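Local structure of probable porin (Pseudomonas aeruginosa, 4FSO) at residues H273-G278 with W315-D320; N300-N305 with E355-L360; D240-D245 with A261-L266. The protein probably forms a beta-barrel channel through the bacterial outer membrane, through which small solutes diffuse. All coordinates share one frame; numbering follows the deposited sequence.

Contact 1 (H273-G278 with W315-D320); sequences HTLSAG and WQLRYD. With C8E ((hydroxyethyloxy)tri(ethyloxy)octane), chain F; C8E ((hydroxyethyloxy)tri(ethyloxy)octane), chain G.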
loop_
_atom_site.group_PDB
_atom_site.type_symbol
_atom_site.label_atom_id
_atom_site.label_comp_id
_atom_site.label_asym_id
_atom_site.label_seq_id
_atom_site.Cartn_x
_atom_site.Cartn_y
_atom_site.Cartn_z
ATOM N N HIS A 273 4.997 23.274 -2.511
ATOM C CA HIS A 273 6.189 22.618 -3.014
ATOM C C HIS A 273 6.725 21.626 -1.996
ATOM O O HIS A 273 6.719 21.865 -0.783
ATOM C CB HIS A 273 7.270 23.640 -3.373
ATOM C CG HIS A 273 6.887 24.566 -4.490
ATOM N ND1 HIS A 273 7.302 24.377 -5.791
ATOM C CD2 HIS A 273 6.134 25.694 -4.495
ATOM C CE1 HIS A 273 6.823 25.348 -6.552
ATOM N NE2 HIS A 273 6.111 26.159 -5.791
ATOM N N THR A 274 7.188 20.501 -2.510
ATOM C CA THR A 274 7.627 19.418 -1.672
ATOM C C THR A 274 8.794 18.750 -2.352
ATOM O O THR A 274 8.683 18.286 -3.496
ATOM C CB THR A 274 6.499 18.402 -1.468
ATOM O OG1 THR A 274 5.300 19.101 -1.112
ATOM C CG2 THR A 274 6.860 17.419 -0.366
ATOM N N LEU A 275 9.913 18.734 -1.636
ATOM C CA LEU A 275 11.114 18.030 -2.056
ATOM C C LEU A 275 11.333 16.849 -1.125
ATOM O O LEU A 275 11.349 16.996 0.087
ATOM C CB LEU A 275 12.330 18.957 -2.051
ATOM C CG LEU A 275 13.525 18.314 -2.750
ATOM C CD1 LEU A 275 13.238 18.201 -4.230
ATOM C CD2 LEU A 275 14.793 19.101 -2.515
ATOM N N SER A 276 11.458 15.666 -1.698
ATOM C CA SER A 276 11.618 14.465 -0.897
ATOM C C SER A 276 12.817 13.641 -1.351
ATOM O O SER A 276 13.052 13.448 -2.559
ATOM C CB SER A 276 10.352 13.627 -0.925
ATOM O OG SER A 276 9.217 14.437 -0.695
ATOM N N ALA A 277 13.576 13.179 -0.359
ATOM C CA ALA A 277 14.756 12.363 -0.574
ATOM C C ALA A 277 14.589 11.062 0.206
ATOM O O ALA A 277 14.260 11.085 1.376
ATOM C CB ALA A 277 15.989 13.101 -0.121
ATOM N N GLY A 278 14.806 9.931 -0.452
ATOM C CA GLY A 278 14.625 8.650 0.188
ATOM C C GLY A 278 15.841 7.760 0.061
ATOM O O GLY A 278 16.625 7.890 -0.871
ATOM N N TRP A 315 18.346 4.977 -3.907
ATOM C CA TRP A 315 17.982 6.305 -3.435
ATOM C C TRP A 315 16.910 6.925 -4.325
ATOM O O TRP A 315 16.773 6.566 -5.495
ATOM C CB TRP A 315 19.204 7.222 -3.283
ATOM C CG TRP A 315 19.866 7.549 -4.568
ATOM C CD1 TRP A 315 20.984 6.958 -5.095
ATOM C CD2 TRP A 315 19.459 8.552 -5.507
ATOM N NE1 TRP A 315 21.289 7.528 -6.304
ATOM C CE2 TRP A 315 20.369 8.510 -6.582
ATOM C CE3 TRP A 315 18.410 9.480 -5.546
ATOM C CZ2 TRP A 315 20.262 9.357 -7.684
ATOM C CZ3 TRP A 315 18.306 10.318 -6.634
ATOM C CH2 TRP A 315 19.225 10.255 -7.689
ATOM N N GLN A 316 16.141 7.838 -3.739
ATOM C CA GLN A 316 15.014 8.462 -4.403
ATOM C C GLN A 316 15.082 9.968 -4.273
ATOM O O GLN A 316 15.523 10.502 -3.257
ATOM C CB GLN A 316 13.681 7.964 -3.832
ATOM C CG GLN A 316 12.421 8.662 -4.390
ATOM C CD GLN A 316 11.109 8.100 -3.829
ATOM O OE1 GLN A 316 10.032 8.627 -4.104
ATOM N NE2 GLN A 316 11.201 7.021 -3.036
ATOM N N LEU A 317 14.650 10.634 -5.333
ATOM C CA LEU A 317 14.390 12.043 -5.322
ATOM C C LEU A 317 12.972 12.191 -5.847
ATOM O O LEU A 317 12.589 11.550 -6.824
ATOM C CB LEU A 317 15.366 12.738 -6.260
ATOM C CG LEU A 317 15.997 14.043 -5.780
ATOM C CD1 LEU A 317 16.495 14.796 -6.984
ATOM C CD2 LEU A 317 15.032 14.893 -4.962
ATOM N N ARG A 318 12.184 13.032 -5.197
ATOM C CA ARG A 318 10.793 13.241 -5.600
ATOM C C ARG A 318 10.405 14.714 -5.422
ATOM O O ARG A 318 10.881 15.419 -4.520
ATOM C CB ARG A 318 9.868 12.336 -4.774
ATOM C CG ARG A 318 8.394 12.602 -4.954
ATOM C CD ARG A 318 7.597 11.880 -3.896
ATOM N NE ARG A 318 6.183 12.217 -3.952
ATOM C CZ ARG A 318 5.196 11.336 -4.067
ATOM N NH1 ARG A 318 5.461 10.042 -4.143
ATOM N NH2 ARG A 318 3.937 11.763 -4.120
ATOM N N TYR A 319 9.539 15.194 -6.289
ATOM C CA TYR A 319 9.088 16.558 -6.139
ATOM C C TYR A 319 7.586 16.572 -6.323
ATOM O O TYR A 319 7.064 15.947 -7.246
ATOM C CB TYR A 319 9.787 17.448 -7.150
ATOM C CG TYR A 319 9.123 18.779 -7.319
ATOM C CD1 TYR A 319 9.332 19.793 -6.395
ATOM C CD2 TYR A 319 8.286 19.027 -8.414
ATOM C CE1 TYR A 319 8.726 21.020 -6.544
ATOM C CE2 TYR A 319 7.675 20.245 -8.572
ATOM C CZ TYR A 319 7.894 21.242 -7.629
ATOM O OH TYR A 319 7.289 22.471 -7.775
ATOM N N ASP A 320 6.885 17.245 -5.420
ATOM C CA ASP A 320 5.432 17.337 -5.530
ATOM C C ASP A 320 5.056 18.793 -5.612
ATOM O O ASP A 320 5.565 19.616 -4.844
ATOM C CB ASP A 320 4.727 16.712 -4.325
ATOM C CG ASP A 320 4.865 15.212 -4.275
ATOM O OD1 ASP A 320 4.044 14.526 -4.918
ATOM O OD2 ASP A 320 5.782 14.727 -3.571
HETATM C C3 C8E F . 18.176 16.764 -1.030
HETATM C C4 C8E F . 19.461 16.262 -1.685
HETATM C C5 C8E F . 19.212 14.994 -2.501
HETATM C C6 C8E F . 19.802 13.753 -1.840
HETATM C C7 C8E F . 18.954 12.519 -2.138
HETATM C C8 C8E F . 19.653 11.282 -1.581
HETATM O O9 C8E F . 18.896 10.568 -0.617
HETATM C C10 C8E F . 19.233 10.834 0.733
HETATM C C11 C8E F . 18.443 9.888 1.642
HETATM O O12 C8E F . 17.784 10.589 2.674
HETATM C C1 C8E G . 23.747 14.018 -0.174
HETATM C C2 C8E G . 23.866 12.497 -0.248
HETATM C C3 C8E G . 22.989 11.870 -1.337
HETATM C C4 C8E G . 23.521 10.501 -1.769
HETATM C C5 C8E G . 22.455 9.407 -1.880
HETATM C C6 C8E G . 22.416 8.486 -0.664
HETATM C C7 C8E G . 22.032 7.064 -1.047
HETATM C C8 C8E G . 23.235 6.141 -0.872
HETATM O O9 C8E G . 22.902 4.832 -1.280
HETATM C C10 C8E G . 22.409 4.797 -2.601
HETATM C C11 C8E G . 22.855 3.504 -3.271
HETATM O O12 C8E G . 22.691 3.628 -4.665
HETATM C C13 C8E G . 23.930 3.765 -5.338
HETATM C C14 C8E G . 23.775 4.583 -6.619
#

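Contact 2 (N300-N305 with E355-L360); sequences NYLQVN and ERDIEL. With C8E ((hydroxyethyloxy)tri(ethyloxy)octane), chain E.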
loop_
_atom_site.group_PDB
_atom_site.type_symbol
_atom_site.label_atom_id
_atom_site.label_comp_id
_atom_site.label_asym_id
_atom_site.label_seq_id
_atom_site.Cartn_x
_atom_site.Cartn_y
_atom_site.Cartn_z
ATOM N N ASN A 300 10.864 3.410 -1.304
ATOM C CA ASN A 300 11.082 3.303 -2.743
ATOM C C ASN A 300 10.112 2.359 -3.460
ATOM O O ASN A 300 10.426 1.808 -4.518
ATOM C CB ASN A 300 12.547 2.971 -3.068
ATOM C CG ASN A 300 13.503 4.035 -2.571
ATOM O OD1 ASN A 300 13.083 5.095 -2.108
ATOM N ND2 ASN A 300 14.805 3.761 -2.673
ATOM N N TYR A 301 8.933 2.167 -2.887
ATOM C CA TYR A 301 7.885 1.495 -3.651
ATOM C C TYR A 301 7.324 2.448 -4.690
ATOM O O TYR A 301 6.672 3.426 -4.357
ATOM C CB TYR A 301 6.742 0.968 -2.790
ATOM C CG TYR A 301 5.654 0.399 -3.676
ATOM C CD1 TYR A 301 5.919 -0.680 -4.522
ATOM C CD2 TYR A 301 4.387 0.964 -3.716
ATOM C CE1 TYR A 301 4.940 -1.194 -5.355
ATOM C CE2 TYR A 301 3.397 0.449 -4.545
ATOM C CZ TYR A 301 3.674 -0.633 -5.361
ATOM O OH TYR A 301 2.684 -1.152 -6.192
ATOM N N LEU A 302 7.579 2.136 -5.949
ATOM C CA LEU A 302 7.230 3.011 -7.065
ATOM C C LEU A 302 6.115 2.385 -7.899
ATOM O O LEU A 302 5.542 1.378 -7.501
ATOM C CB LEU A 302 8.477 3.327 -7.912
ATOM C CG LEU A 302 8.973 4.729 -7.595
ATOM C CD1 LEU A 302 9.328 4.862 -6.109
ATOM C CD2 LEU A 302 10.127 5.172 -8.504
ATOM N N GLN A 303 5.807 2.978 -9.050
ATOM C CA GLN A 303 4.657 2.538 -9.846
ATOM C C GLN A 303 4.850 1.115 -10.347
ATOM O O GLN A 303 3.913 0.305 -10.328
ATOM C CB GLN A 303 4.427 3.488 -11.005
ATOM C CG GLN A 303 3.084 3.360 -11.722
ATOM C CD GLN A 303 3.030 4.251 -12.963
ATOM O OE1 GLN A 303 3.414 5.432 -12.918
ATOM N NE2 GLN A 303 2.593 3.678 -14.083
ATOM N N VAL A 304 6.086 0.794 -10.721
ATOM C CA VAL A 304 6.370 -0.464 -11.395
ATOM C C VAL A 304 7.296 -1.424 -10.635
ATOM O O VAL A 304 7.237 -2.636 -10.807
ATOM C CB VAL A 304 6.835 -0.170 -12.844
ATOM C CG1 VAL A 304 7.801 -1.214 -13.368
ATOM C CG2 VAL A 304 5.599 -0.089 -13.734
ATOM N N ASN A 305 8.131 -0.871 -9.772
ATOM C CA ASN A 305 9.216 -1.635 -9.169
ATOM C C ASN A 305 9.347 -1.254 -7.711
ATOM O O ASN A 305 9.075 -0.114 -7.339
ATOM C CB ASN A 305 10.549 -1.419 -9.903
ATOM C CG ASN A 305 11.659 -2.328 -9.382
ATOM O OD1 ASN A 305 11.598 -3.527 -9.577
ATOM N ND2 ASN A 305 12.673 -1.754 -8.713
ATOM N N GLU A 355 14.080 3.697 -12.028
ATOM C CA GLU A 355 12.727 4.020 -12.444
ATOM C C GLU A 355 12.502 5.522 -12.287
ATOM O O GLU A 355 13.004 6.139 -11.353
ATOM C CB GLU A 355 11.686 3.206 -11.655
ATOM C CG GLU A 355 10.205 3.547 -11.969
ATOM C CD GLU A 355 9.202 2.609 -11.252
ATOM O OE1 GLU A 355 9.611 1.523 -10.780
ATOM O OE2 GLU A 355 8.007 2.961 -11.149
ATOM N N ARG A 356 11.772 6.100 -13.234
ATOM C CA ARG A 356 11.321 7.475 -13.140
ATOM C C ARG A 356 9.804 7.471 -13.334
ATOM O O ARG A 356 9.275 6.784 -14.207
ATOM C CB ARG A 356 12.014 8.344 -14.206
ATOM C CG ARG A 356 11.876 9.863 -14.021
ATOM C CD ARG A 356 10.546 10.400 -14.537
ATOM N N ASP A 357 9.111 8.237 -12.502
ATOM C CA ASP A 357 7.658 8.325 -12.578
ATOM C C ASP A 357 7.276 9.790 -12.748
ATOM O O ASP A 357 7.913 10.686 -12.175
ATOM C CB ASP A 357 6.976 7.784 -11.307
ATOM C CG ASP A 357 7.122 6.278 -11.135
ATOM O OD1 ASP A 357 7.202 5.539 -12.137
ATOM O OD2 ASP A 357 7.138 5.826 -9.974
ATOM N N ILE A 358 6.229 10.015 -13.537
ATOM C CA ILE A 358 5.631 11.330 -13.699
ATOM C C ILE A 358 4.127 11.202 -13.433
ATOM O O ILE A 358 3.475 10.276 -13.922
ATOM C CB ILE A 358 5.910 11.878 -15.132
ATOM C CG1 ILE A 358 7.363 12.339 -15.246
ATOM C CG2 ILE A 358 4.981 13.039 -15.482
ATOM C CD1 ILE A 358 7.983 12.126 -16.623
ATOM N N GLU A 359 3.574 12.112 -12.640
ATOM C CA GLU A 359 2.132 12.096 -12.391
ATOM C C GLU A 359 1.436 13.426 -12.549
ATOM O O GLU A 359 1.964 14.486 -12.200
ATOM C CB GLU A 359 1.808 11.542 -11.009
ATOM C CG GLU A 359 1.879 10.038 -10.949
ATOM C CD GLU A 359 1.232 9.494 -9.706
ATOM O OE1 GLU A 359 0.648 10.301 -8.950
ATOM O OE2 GLU A 359 1.301 8.266 -9.487
ATOM N N LEU A 360 0.218 13.332 -13.062
ATOM C CA LEU A 360 -0.682 14.457 -13.173
ATOM C C LEU A 360 -2.041 14.065 -12.599
ATOM O O LEU A 360 -2.606 13.008 -12.925
ATOM C CB LEU A 360 -0.831 14.829 -14.631
ATOM C CG LEU A 360 -0.813 16.324 -14.859
ATOM C CD1 LEU A 360 0.540 16.828 -14.420
ATOM C CD2 LEU A 360 -1.087 16.617 -16.332
HETATM C C1 C8E E . 13.206 10.924 -21.898
HETATM C C2 C8E E . 12.639 12.099 -21.115
HETATM C C3 C8E E . 11.215 11.828 -20.633
HETATM C C4 C8E E . 10.570 13.004 -19.901
HETATM C C5 C8E E . 11.393 14.284 -19.906
HETATM C C6 C8E E . 10.985 15.163 -18.722
HETATM C C7 C8E E . 12.190 15.862 -18.093
HETATM C C8 C8E E . 11.768 16.762 -16.943
HETATM O O9 C8E E . 10.915 16.026 -16.116
HETATM C C10 C8E E . 11.684 15.364 -15.127
HETATM C C11 C8E E . 11.304 13.886 -15.017
HETATM O O12 C8E E . 11.496 13.202 -16.238
HETATM C C13 C8E E . 12.628 12.339 -16.240
HETATM C C14 C8E E . 12.741 11.617 -17.607
HETATM O O15 C8E E . 12.667 10.195 -17.516
HETATM C C16 C8E E . 13.534 9.501 -18.388
HETATM C C17 C8E E . 14.925 10.134 -18.330
HETATM O O18 C8E E . 15.480 9.975 -17.030
HETATM C C19 C8E E . 15.989 11.203 -16.504
HETATM C C20 C8E E . 16.217 11.193 -15.002
HETATM O O21 C8E E . 15.939 12.513 -14.525
HETATM O O HOH W 1 3.609 6.711 -10.842
#

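Contact 3 (D240-D245 with A261-L266); sequences DLRWFD and ALSLLL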
loop_
_atom_site.group_PDB
_atom_site.type_symbol
_atom_site.label_atom_id
_atom_site.label_comp_id
_atom_site.label_asym_id
_atom_site.label_seq_id
_atom_site.Cartn_x
_atom_site.Cartn_y
_atom_site.Cartn_z
ATOM N N ASP A 240 10.261 9.711 7.769
ATOM C CA ASP A 240 9.531 8.454 7.814
ATOM C C ASP A 240 10.514 7.291 7.831
ATOM O O ASP A 240 11.166 6.990 6.827
ATOM C CB ASP A 240 8.590 8.343 6.616
ATOM C CG ASP A 240 7.510 7.317 6.824
ATOM O OD1 ASP A 240 7.763 6.328 7.558
ATOM O OD2 ASP A 240 6.400 7.505 6.266
ATOM N N LEU A 241 10.620 6.652 8.990
ATOM C CA LEU A 241 11.557 5.562 9.191
ATOM C C LEU A 241 10.847 4.221 9.304
ATOM O O LEU A 241 9.973 4.054 10.144
ATOM C CB LEU A 241 12.377 5.808 10.449
ATOM C CG LEU A 241 13.437 4.733 10.653
ATOM C CD1 LEU A 241 14.368 4.679 9.455
ATOM C CD2 LEU A 241 14.221 5.024 11.909
ATOM N N ARG A 242 11.246 3.271 8.460
ATOM C CA ARG A 242 10.632 1.939 8.400
ATOM C C ARG A 242 11.682 0.834 8.381
ATOM O O ARG A 242 12.664 0.891 7.634
ATOM C CB ARG A 242 9.769 1.784 7.137
ATOM C CG ARG A 242 8.994 3.014 6.746
ATOM C CD ARG A 242 7.646 2.675 6.258
ATOM N NE ARG A 242 6.966 3.896 5.867
ATOM C CZ ARG A 242 6.373 4.085 4.696
ATOM N NH1 ARG A 242 6.343 3.113 3.796
ATOM N NH2 ARG A 242 5.790 5.244 4.434
ATOM N N TRP A 243 11.446 -0.194 9.181
ATOM C CA TRP A 243 12.357 -1.314 9.271
ATOM C C TRP A 243 11.593 -2.628 9.298
ATOM O O TRP A 243 10.568 -2.735 9.964
ATOM C CB TRP A 243 13.188 -1.180 10.538
ATOM C CG TRP A 243 14.103 -2.326 10.708
ATOM C CD1 TRP A 243 15.196 -2.621 9.941
ATOM C CD2 TRP A 243 14.014 -3.364 11.689
ATOM N NE1 TRP A 243 15.794 -3.768 10.391
ATOM C CE2 TRP A 243 15.097 -4.242 11.470
ATOM C CE3 TRP A 243 13.128 -3.631 12.738
ATOM C CZ2 TRP A 243 15.325 -5.372 12.262
ATOM C CZ3 TRP A 243 13.355 -4.759 13.525
ATOM C CH2 TRP A 243 14.447 -5.610 13.282
ATOM N N PHE A 244 12.069 -3.627 8.566
ATOM C CA PHE A 244 11.414 -4.938 8.576
ATOM C C PHE A 244 12.406 -6.057 8.751
ATOM O O PHE A 244 13.468 -6.077 8.129
ATOM C CB PHE A 244 10.645 -5.231 7.282
ATOM C CG PHE A 244 9.447 -4.369 7.062
ATOM C CD1 PHE A 244 9.572 -3.133 6.427
ATOM C CD2 PHE A 244 8.183 -4.798 7.461
ATOM C CE1 PHE A 244 8.447 -2.325 6.201
ATOM C CE2 PHE A 244 7.059 -4.005 7.239
ATOM C CZ PHE A 244 7.188 -2.758 6.597
ATOM N N ASP A 245 12.027 -7.028 9.562
ATOM C CA ASP A 245 12.887 -8.156 9.778
ATOM C C ASP A 245 12.038 -9.362 9.485
ATOM O O ASP A 245 11.000 -9.527 10.108
ATOM C CB ASP A 245 13.358 -8.155 11.222
ATOM C CG ASP A 245 14.534 -9.047 11.448
ATOM O OD1 ASP A 245 14.724 -10.007 10.685
ATOM O OD2 ASP A 245 15.282 -8.787 12.401
ATOM N N ALA A 261 14.874 -5.112 5.827
ATOM C CA ALA A 261 14.564 -4.004 4.944
ATOM C C ALA A 261 14.504 -2.695 5.719
ATOM O O ALA A 261 13.731 -2.541 6.665
ATOM C CB ALA A 261 13.270 -4.257 4.219
ATOM N N LEU A 262 15.335 -1.752 5.304
ATOM C CA LEU A 262 15.320 -0.437 5.904
ATOM C C LEU A 262 14.989 0.629 4.872
ATOM O O LEU A 262 15.540 0.638 3.779
ATOM C CB LEU A 262 16.670 -0.155 6.555
ATOM C CG LEU A 262 16.786 1.174 7.292
ATOM C CD1 LEU A 262 15.570 1.414 8.131
ATOM C CD2 LEU A 262 18.035 1.186 8.168
ATOM N N SER A 263 14.065 1.516 5.204
ATOM C CA SER A 263 13.878 2.699 4.377
ATOM C C SER A 263 13.650 3.932 5.197
ATOM O O SER A 263 13.066 3.909 6.297
ATOM C CB SER A 263 12.769 2.542 3.326
ATOM O OG SER A 263 11.472 2.700 3.871
ATOM N N LEU A 264 14.125 5.024 4.632
ATOM C CA LEU A 264 14.021 6.315 5.267
ATOM C C LEU A 264 13.626 7.341 4.206
ATOM O O LEU A 264 14.270 7.478 3.155
ATOM C CB LEU A 264 15.347 6.674 5.917
ATOM C CG LEU A 264 15.509 8.101 6.425
ATOM C CD1 LEU A 264 14.544 8.393 7.575
ATOM C CD2 LEU A 264 16.941 8.267 6.856
ATOM N N LEU A 265 12.538 8.042 4.472
ATOM C CA LEU A 265 12.132 9.114 3.598
ATOM C C LEU A 265 12.077 10.418 4.399
ATOM O O LEU A 265 11.554 10.466 5.520
ATOM C CB LEU A 265 10.789 8.782 2.952
ATOM C CG LEU A 265 10.222 9.776 1.930
ATOM C CD1 LEU A 265 10.716 9.501 0.512
ATOM C CD2 LEU A 265 8.700 9.755 1.989
ATOM N N LEU A 266 12.651 11.464 3.817
ATOM C CA LEU A 266 12.644 12.810 4.383
ATOM C C LEU A 266 11.976 13.796 3.419
ATOM O O LEU A 266 12.278 13.797 2.219
ATOM C CB LEU A 266 14.076 13.271 4.625
ATOM C CG LEU A 266 14.678 13.106 6.010
ATOM C CD1 LEU A 266 14.187 11.833 6.677
ATOM C CD2 LEU A 266 16.184 13.096 5.852
HETATM O O HOH W 2 10.447 5.201 4.748
#

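Contact 1 (H273-G278 with W315-D320)
The imidazole of H273 lies alongside the ring of Y319, the two side chains pointing the same way. H273 ND1 stands 2.8 Å from Y319 OH, but the N-H...O angle of 120° makes this a weak bond, and the histidine is poorly ordered. The rings meet rim to rim. Next comes T274, a hydrogen-bonded antiparallel partner of D320: D320 N gives T274 O a bond of 2.8 Å, while the return bond is weak. On the opposite face, L275 reaches past its direct partner Y319, and its CD1 packs 3.8 Å from L317 CD2. S276 pairs with R318 through two backbone bonds, on the face where R318 grips D320 side-on. R318 CG lies anti to the backbone N (chi1 171°) and the chain runs extended to NE, which carries the guanidinium to D320. R318 NE to D320 OD2 is 2.6 Å, in the guanidinium plane; R318 NH2 donates to D320 OD1, which is tilted from that plane. Both oxygens use their syn lone pairs, which fixes the rotation of the carboxylate. A277 turns its CB to a detergent tail, 3.6 Å from C7 of C8E (chain F), consistent with the L275 and A277 side facing the membrane. G278 exchanges two backbone bonds with Q316. This antiparallel pair (170°) is one step in the barrel wall: strand 258-270 flanks 273-278, and strand 331-344 flanks 315-320.

Contact 2 (N300-N305 with E355-L360)
The contact belongs to the loop between strands 294-295 and 313-322, which folds against the barrel wall and presents L302, Q303 and V304 to the carboxylates of E355 and D357. The loop side is irregular, so the wall holds it by side chain to backbone bonds rather than by sheet pairing. V304 N donates to E355 OE2 over 2.9 Å (149° at the hydrogen), meeting the oxygen on its syn side but 20° out of the carboxylate plane. E355 can reach that far because its chain is extended, with CG anti to the backbone N (chi1 176°). The neighbouring amide, Q303 N, bonds to D357 OD2 at a longer 3.3 Å, again on the syn side and tilted from the plane. E355 OE1, the other oxygen, lies 3.0 Å from N305 N. The side chains of L302 and E355 lie alongside one another, pointing opposite ways: L302 CB sits 3.5 Å from E355 CD, and L302 CD2 is 3.8 Å from E355 CG. Within the loop, L302 N bonds to N305 O. D357 OD2 also forms a salt bridge with R336, whose charge probably stabilises the anion, while Q303 NE2 donates to E394 OE2. On the reverse side of the strand, R356 and I358 touch detergent. Acidic wall residues that tether an inward-folded loop beside arginines (R336, and R375 and R377 at E359) are consistent with the constricted, charge-lined pore of OprD-family porins.

Contact 3 (D240-D245 with A261-L266)
The indole of W243 has the CD1 methyl of L262 at its edge, near the ring plane, with A261 O approaching obliquely, 3.6 Å from W243 CD1. The phenyl ring of F244, on the other face of the sheet, has A261 O at its edge, near its plane, and also meets the ring of Y223 from the adjoining strand. The third flat group is the guanidinium of R242, whose chain bends at chi2 (-141°) as it turns to D240. D240 OD2 lies at its edge, in plane, and a water sits over one face, offset toward the rim. With respect to the carboxylate plane the approach differs: R242 NH2 meets D240 OD2 at 3.0 Å from 55° out of it, and NE reaches D240 OD1 at 3.1 Å in a similar way. The grip is thus side-on and bidentate, but the two planar groups are not coplanar.

Across the strands, which run antiparallel (176° between their N-to-C directions), six backbone bonds join D240 with L265, R242 with S263 and F244 with A261. S263 N to R242 O (2.9 Å) is nearly straight. The same water bridges D240 O and S263 OG, 2.8 Å from each. On the W243 face, L241 CD1 packs 3.7 Å from L262 CD1 and reaches toward L264 CD1.

Chemically, the face with L241, W243, L262 and L264 is apolar, and a detergent molecule lies near L241, as befits a membrane-facing surface. The other face is mixed: polar at D240, R242 and S263, apolar at F244, A261 and L265. R242 NH1 to Y297 O and S263 OG with A299 N both link the wall to the loop, and the charge of R242 is probably well compensated by D240.

From the N terminus, contact 3 comes first, closing the hairpin of strands 236-248 and 258-270. Only after it has closed does contact 1 open, on the next strand, 273-283. Strands 258-270 and 273-283 join directly, through A277 O and L266 N. The chain then leaves the wall, and its inward loop opens contact 2 at 300-305 before strand 313-322 returns to close contact 1; contact 2 closes later, on strand 350-363. Contacts 1 and 2 therefore cross, and they touch where Q316 NE2 meets N300 OD1. Contacts 2 and 3 are in series and do not touch. Contacts 1 and 3 build the wall, and contact 2 ties the loop to it.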